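Side-chain contacts in beta-lactamase OXA-2 (Salmonella typhimurium, PDB 1K38), which hydrolyses beta-lactam antibiotics, oxacillin among them, as a class D serine beta-lactamase and so confers antibiotic resistance: residues R11-E16 / V232-R237; K156-E161 / V200-W205. One frame throughout, in Å; residues are numbered along the deposited sequence.

Interaction 1: residues R11-E16 / V232-R237; sequences RKFFSE and VRAILR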
loop_
_atom_site.group_PDB
_atom_site.type_symbol
_atom_site.label_atom_id
_atom_site.label_comp_id
_atom_site.label_asym_id
_atom_site.label_seq_id
_atom_site.Cartn_x
_atom_site.Cartn_y
_atom_site.Cartn_z
ATOM N N ARG A 11 31.591 -0.181 0.789
ATOM C CA ARG A 11 32.197 0.685 -0.210
ATOM C C ARG A 11 32.184 -0.013 -1.565
ATOM O O ARG A 11 32.134 0.641 -2.605
ATOM C CB ARG A 11 33.635 1.040 0.181
ATOM C CG ARG A 11 34.336 1.933 -0.832
ATOM C CD ARG A 11 35.580 2.581 -0.244
ATOM N NE ARG A 11 35.252 3.394 0.924
ATOM C CZ ARG A 11 36.106 4.204 1.540
ATOM N NH1 ARG A 11 37.353 4.319 1.100
ATOM N NH2 ARG A 11 35.713 4.903 2.597
ATOM N N LYS A 12 32.214 -1.342 -1.553
ATOM C CA LYS A 12 32.213 -2.101 -2.799
ATOM C C LYS A 12 30.957 -1.849 -3.619
ATOM O O LYS A 12 30.993 -1.893 -4.848
ATOM C CB LYS A 12 32.349 -3.602 -2.524
ATOM C CG LYS A 12 31.163 -4.229 -1.815
ATOM C CD LYS A 12 31.360 -5.728 -1.686
ATOM C CE LYS A 12 30.225 -6.375 -0.916
ATOM N NZ LYS A 12 30.410 -7.851 -0.815
ATOM N N PHE A 13 29.844 -1.585 -2.944
ATOM C CA PHE A 13 28.594 -1.322 -3.643
ATOM C C PHE A 13 28.624 0.052 -4.299
ATOM O O PHE A 13 28.107 0.231 -5.402
ATOM C CB PHE A 13 27.413 -1.430 -2.678
ATOM C CG PHE A 13 27.171 -2.829 -2.178
ATOM C CD1 PHE A 13 26.795 -3.840 -3.058
ATOM C CD2 PHE A 13 27.339 -3.140 -0.833
ATOM C CE1 PHE A 13 26.593 -5.141 -2.604
ATOM C CE2 PHE A 13 27.140 -4.434 -0.369
ATOM C CZ PHE A 13 26.765 -5.439 -1.255
ATOM N N PHE A 14 29.231 1.025 -3.628
ATOM C CA PHE A 14 29.324 2.365 -4.191
ATOM C C PHE A 14 30.334 2.386 -5.330
ATOM O O PHE A 14 30.102 3.012 -6.360
ATOM C CB PHE A 14 29.728 3.385 -3.124
ATOM C CG PHE A 14 28.619 3.737 -2.172
ATOM C CD1 PHE A 14 28.304 2.906 -1.105
ATOM C CD2 PHE A 14 27.869 4.893 -2.362
ATOM C CE1 PHE A 14 27.254 3.221 -0.237
ATOM C CE2 PHE A 14 26.820 5.217 -1.502
ATOM C CZ PHE A 14 26.512 4.380 -0.438
ATOM N N SER A 15 31.452 1.692 -5.148
ATOM C CA SER A 15 32.478 1.646 -6.181
ATOM C C SER A 15 31.966 0.884 -7.402
ATOM O O SER A 15 32.312 1.215 -8.534
ATOM C CB SER A 15 33.751 0.987 -5.638
ATOM O OG SER A 15 33.497 -0.326 -5.173
ATOM N N GLU A 16 31.134 -0.129 -7.169
ATOM C CA GLU A 16 30.573 -0.924 -8.255
ATOM C C GLU A 16 29.849 -0.007 -9.228
ATOM O O GLU A 16 29.881 -0.212 -10.440
ATOM C CB GLU A 16 29.590 -1.961 -7.708
ATOM C CG GLU A 16 29.111 -2.965 -8.750
ATOM C CD GLU A 16 28.033 -3.894 -8.224
ATOM O OE1 GLU A 16 28.145 -4.339 -7.063
ATOM O OE2 GLU A 16 27.077 -4.189 -8.975
ATOM N N VAL A 232 21.169 0.962 -3.224
ATOM C CA VAL A 232 20.317 0.550 -2.117
ATOM C C VAL A 232 19.816 -0.881 -2.278
ATOM O O VAL A 232 19.861 -1.671 -1.332
ATOM C CB VAL A 232 19.095 1.479 -1.964
ATOM C CG1 VAL A 232 18.179 0.948 -0.863
ATOM C CG2 VAL A 232 19.555 2.886 -1.626
ATOM N N ARG A 233 19.333 -1.219 -3.467
ATOM C CA ARG A 233 18.830 -2.565 -3.692
ATOM C C ARG A 233 19.913 -3.622 -3.504
ATOM O O ARG A 233 19.646 -4.685 -2.949
ATOM C CB ARG A 233 18.206 -2.680 -5.086
ATOM C CG ARG A 233 16.878 -1.942 -5.222
ATOM C CD ARG A 233 16.336 -2.044 -6.640
ATOM N NE ARG A 233 15.068 -1.335 -6.805
ATOM C CZ ARG A 233 13.875 -1.861 -6.544
ATOM N NH1 ARG A 233 13.778 -3.110 -6.105
ATOM N NH2 ARG A 233 12.778 -1.133 -6.715
ATOM N N ALA A 234 21.131 -3.327 -3.954
ATOM C CA ALA A 234 22.235 -4.274 -3.807
ATOM C C ALA A 234 22.502 -4.511 -2.323
ATOM O O ALA A 234 22.676 -5.648 -1.882
ATOM C CB ALA A 234 23.489 -3.739 -4.485
ATOM N N ILE A 235 22.529 -3.427 -1.554
ATOM C CA ILE A 235 22.766 -3.530 -0.119
ATOM C C ILE A 235 21.614 -4.252 0.583
ATOM O O ILE A 235 21.844 -5.148 1.399
ATOM C CB ILE A 235 22.988 -2.125 0.497
ATOM C CG1 ILE A 235 24.307 -1.553 -0.035
ATOM C CG2 ILE A 235 23.000 -2.201 2.023
ATOM C CD1 ILE A 235 24.622 -0.142 0.430
ATOM N N LEU A 236 20.376 -3.883 0.260
ATOM C CA LEU A 236 19.230 -4.535 0.881
ATOM C C LEU A 236 19.236 -6.035 0.583
ATOM O O LEU A 236 18.953 -6.851 1.459
ATOM C CB LEU A 236 17.923 -3.905 0.393
ATOM C CG LEU A 236 17.644 -2.482 0.887
ATOM C CD1 LEU A 236 16.291 -2.017 0.364
ATOM C CD2 LEU A 236 17.665 -2.455 2.413
ATOM N N ARG A 237 19.568 -6.400 -0.650
ATOM C CA ARG A 237 19.619 -7.813 -1.004
ATOM C C ARG A 237 20.709 -8.528 -0.201
ATOM O O ARG A 237 20.517 -9.668 0.233
ATOM C CB ARG A 237 19.884 -7.996 -2.506
ATOM C CG ARG A 237 18.703 -7.648 -3.416
ATOM C CD ARG A 237 18.918 -8.185 -4.831
ATOM N NE ARG A 237 20.091 -7.603 -5.482
ATOM C CZ ARG A 237 20.095 -6.435 -6.123
ATOM N NH1 ARG A 237 18.984 -5.714 -6.214
ATOM N NH2 ARG A 237 21.216 -5.983 -6.670
#
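One face of the Phe13 ring is laid against Ile235 CA and Ala234 C, and the other carries, nearer its rim, the aliphatic CG of Lys12, so the ring is sandwiched between a neighbouring helix and a side chain of its own helix. Ala234 meets one flank of the ring, its CB 3.6 Å from Phe13 CD1. Ile235 takes the other flank, CG1 coming to 3.5 Å from Phe13 CD2. With Phe13 CG anti to its carbonyl carbon (chi1 -68°), the ring reaches across to the partner helix, and the small Ala234 side chain lets it lie close to that backbone. The Phe14 ring meets Ile235 obliquely and more loosely: CE1 is 4.3 Å from the CD1 methyl that ends the extended isoleucine chain. The contact is thus wholly apolar; Glu16 OE2 and Arg237 NH2 are 6.5 Å apart and do not pair. The case illustrates two helices from opposite ends of the chain meeting through apolar side-chain packing: the segment axes approach to 9.9 Å and run roughly antiparallel, at 149°. Both helices belong to the layer on one face of the central sheet, as in other serine beta-lactamases. Phe14 stacks on Phe38 and rests on Leu214 and Ile216 of strand 208-217, while Val232 and Ile235 both touch Ile23 of strand 21-27.

Interaction 2: residues K156-E161 / V200-W205; sequences KLYRNE and VGWVEW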
loop_
_atom_site.group_PDB
_atom_site.type_symbol
_atom_site.label_atom_id
_atom_site.label_comp_id
_atom_site.label_asym_id
_atom_site.label_seq_id
_atom_site.Cartn_x
_atom_site.Cartn_y
_atom_site.Cartn_z
ATOM N N LYS A 156 9.042 7.554 12.409
ATOM C CA LYS A 156 7.878 8.152 13.058
ATOM C C LYS A 156 6.643 7.964 12.175
ATOM O O LYS A 156 5.569 7.618 12.664
ATOM C CB LYS A 156 8.122 9.635 13.342
ATOM C CG LYS A 156 9.148 9.865 14.448
ATOM C CD LYS A 156 9.269 11.328 14.846
ATOM C CE LYS A 156 9.916 12.159 13.762
ATOM N NZ LYS A 156 10.264 13.514 14.282
ATOM N N LEU A 157 6.804 8.176 10.872
ATOM C CA LEU A 157 5.704 8.000 9.924
ATOM C C LEU A 157 5.217 6.550 9.964
ATOM O O LEU A 157 4.017 6.277 9.993
ATOM C CB LEU A 157 6.172 8.347 8.503
ATOM C CG LEU A 157 5.160 8.113 7.374
ATOM C CD1 LEU A 157 3.900 8.938 7.621
ATOM C CD2 LEU A 157 5.787 8.496 6.031
ATOM N N TYR A 158 6.167 5.623 9.946
ATOM C CA TYR A 158 5.865 4.202 9.989
ATOM C C TYR A 158 5.004 3.862 11.206
ATOM O O TYR A 158 4.029 3.113 11.101
ATOM C CB TYR A 158 7.177 3.410 10.039
ATOM C CG TYR A 158 7.015 1.920 10.251
ATOM C CD1 TYR A 158 6.458 1.108 9.264
ATOM C CD2 TYR A 158 7.441 1.321 11.436
ATOM C CE1 TYR A 158 6.334 -0.267 9.448
ATOM C CE2 TYR A 158 7.321 -0.055 11.630
ATOM C CZ TYR A 158 6.770 -0.842 10.631
ATOM O OH TYR A 158 6.675 -2.202 10.813
ATOM N N ARG A 159 5.360 4.439 12.349
ATOM C CA ARG A 159 4.662 4.186 13.604
ATOM C C ARG A 159 3.414 5.041 13.810
ATOM O O ARG A 159 2.754 4.927 14.845
ATOM C CB ARG A 159 5.622 4.411 14.778
ATOM C CG ARG A 159 6.833 3.492 14.791
ATOM C CD ARG A 159 6.448 2.086 15.221
ATOM N NE ARG A 159 7.578 1.166 15.149
ATOM C CZ ARG A 159 7.527 -0.109 15.519
ATOM N NH1 ARG A 159 6.399 -0.619 15.995
ATOM N NH2 ARG A 159 8.600 -0.880 15.397
ATOM N N ASN A 160 3.091 5.887 12.832
ATOM C CA ASN A 160 1.925 6.770 12.921
ATOM C C ASN A 160 2.107 7.761 14.067
ATOM O O ASN A 160 1.130 8.234 14.650
ATOM C CB ASN A 160 0.650 5.950 13.150
ATOM C CG ASN A 160 0.411 4.925 12.057
ATOM O OD1 ASN A 160 0.340 5.267 10.874
ATOM N ND2 ASN A 160 0.284 3.656 12.448
ATOM N N GLU A 161 3.362 8.093 14.362
ATOM C CA GLU A 161 3.699 9.001 15.460
ATOM C C GLU A 161 3.811 10.479 15.106
ATOM O O GLU A 161 4.073 11.303 15.984
ATOM C CB GLU A 161 5.014 8.569 16.108
ATOM C CG GLU A 161 5.035 7.143 16.596
ATOM C CD GLU A 161 6.387 6.756 17.158
ATOM O OE1 GLU A 161 7.412 7.232 16.623
ATOM O OE2 GLU A 161 6.426 5.973 18.125
ATOM N N VAL A 200 15.084 7.310 -0.178
ATOM C CA VAL A 200 14.812 7.015 1.223
ATOM C C VAL A 200 13.500 6.259 1.317
ATOM O O VAL A 200 12.631 6.399 0.452
ATOM C CB VAL A 200 14.728 8.306 2.074
ATOM C CG1 VAL A 200 15.971 9.159 1.838
ATOM C CG2 VAL A 200 13.465 9.092 1.739
ATOM N N GLY A 201 13.357 5.454 2.366
ATOM C CA GLY A 201 12.136 4.687 2.528
ATOM C C GLY A 201 12.383 3.474 3.392
ATOM O O GLY A 201 13.255 3.495 4.253
ATOM N N TRP A 202 11.616 2.417 3.168
ATOM C CA TRP A 202 11.791 1.192 3.934
ATOM C C TRP A 202 11.099 0.027 3.258
ATOM O O TRP A 202 10.271 0.207 2.362
ATOM C CB TRP A 202 11.251 1.357 5.371
ATOM C CG TRP A 202 9.739 1.475 5.512
ATOM C CD1 TRP A 202 8.828 0.449 5.538
ATOM C CD2 TRP A 202 8.985 2.681 5.712
ATOM N NE1 TRP A 202 7.559 0.944 5.750
ATOM C CE2 TRP A 202 7.626 2.308 5.860
ATOM C CE3 TRP A 202 9.325 4.038 5.785
ATOM C CZ2 TRP A 202 6.608 3.249 6.076
ATOM C CZ3 TRP A 202 8.306 4.976 6.002
ATOM C CH2 TRP A 202 6.969 4.571 6.144
ATOM N N VAL A 203 11.487 -1.175 3.660
ATOM C CA VAL A 203 10.859 -2.374 3.138
ATOM C C VAL A 203 10.309 -3.102 4.361
ATOM O O VAL A 203 11.031 -3.348 5.332
ATOM C CB VAL A 203 11.862 -3.273 2.375
ATOM C CG1 VAL A 203 13.011 -3.668 3.277
ATOM C CG2 VAL A 203 11.136 -4.497 1.834
ATOM N N GLU A 204 9.019 -3.419 4.322
ATOM C CA GLU A 204 8.374 -4.101 5.440
ATOM C C GLU A 204 8.296 -5.592 5.219
ATOM O O GLU A 204 7.925 -6.052 4.137
ATOM C CB GLU A 204 6.941 -3.603 5.641
ATOM C CG GLU A 204 6.746 -2.134 5.465
ATOM C CD GLU A 204 5.311 -1.707 5.698
ATOM O OE1 GLU A 204 4.398 -2.558 5.604
ATOM O OE2 GLU A 204 5.092 -0.513 5.956
ATOM N N TRP A 205 8.622 -6.335 6.270
ATOM C CA TRP A 205 8.565 -7.789 6.258
ATOM C C TRP A 205 7.718 -8.214 7.453
ATOM O O TRP A 205 7.425 -7.408 8.333
ATOM C CB TRP A 205 9.969 -8.385 6.379
ATOM C CG TRP A 205 10.796 -8.172 5.158
ATOM C CD1 TRP A 205 11.623 -7.115 4.899
ATOM C CD2 TRP A 205 10.844 -9.013 4.003
ATOM N NE1 TRP A 205 12.182 -7.248 3.651
ATOM C CE2 TRP A 205 11.721 -8.403 3.079
ATOM C CE3 TRP A 205 10.229 -10.224 3.655
ATOM C CZ2 TRP A 205 12.000 -8.962 1.826
ATOM C CZ3 TRP A 205 10.504 -10.779 2.414
ATOM C CH2 TRP A 205 11.383 -10.146 1.512
#
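Tyr158 and Trp202 keep their CA atoms 9.0 Å apart where the end of helix 147-158 passes strand 196-205, and the helix stops in a Schellman motif, with Asn160 at positive phi. A chi1 of 173° sets Tyr158 CG opposite its backbone N and carries the ring over toward Trp202 and Glu204. It presents an edge to the indole face, its ring and the five-membered ring of Trp202 inclined at 75° with centroids 5.2 Å apart. Tyr158 CB adds a CH-pi contact over the six-membered ring, 4.2 Å from the centroid. Leu157 meets the indole at its rim instead, CD2 lying 4.1 Å from Trp202 CH2. This is helix-on-sheet packing within the penicillin-recognising fold, with the Leu157 side chain about 9 Å from that of Lys189, a probable substrate-binding residue. Glu204 fixes the indole's rotation: NE1 of Trp202 donates in its ring plane to the anti lone pair of Glu204 OE2, 2.9 Å away and nearly straight at 176°. The same oxygen forms a salt bridge with Arg187 and lies in the plane of the Tyr158 ring, 3.7 Å from CE1. Phe71 of the second subunit also meets the tyrosine edge-to-face.

How the interactions relate
From the N terminus, helix 11-16 comes first, and its partner arrives only near the chain's end: interaction 1 closes a loop of 215 residues that takes in most of the fold. Interaction 2 falls entirely within that loop, closing a shorter one of 38 residues in which the chain leaves helix 147-158, forms helix 166-175 and strands 177-181 and 184-192, and enters strand 196-205. The two contacts therefore nest without crossing. They use opposite faces of the central sheet: the terminal helices pack on one, and the end of helix 147-158 on the other. The centres of interactions 1 and 2 are about 21 Å apart, and the two do not touch; the sheet separates their helices.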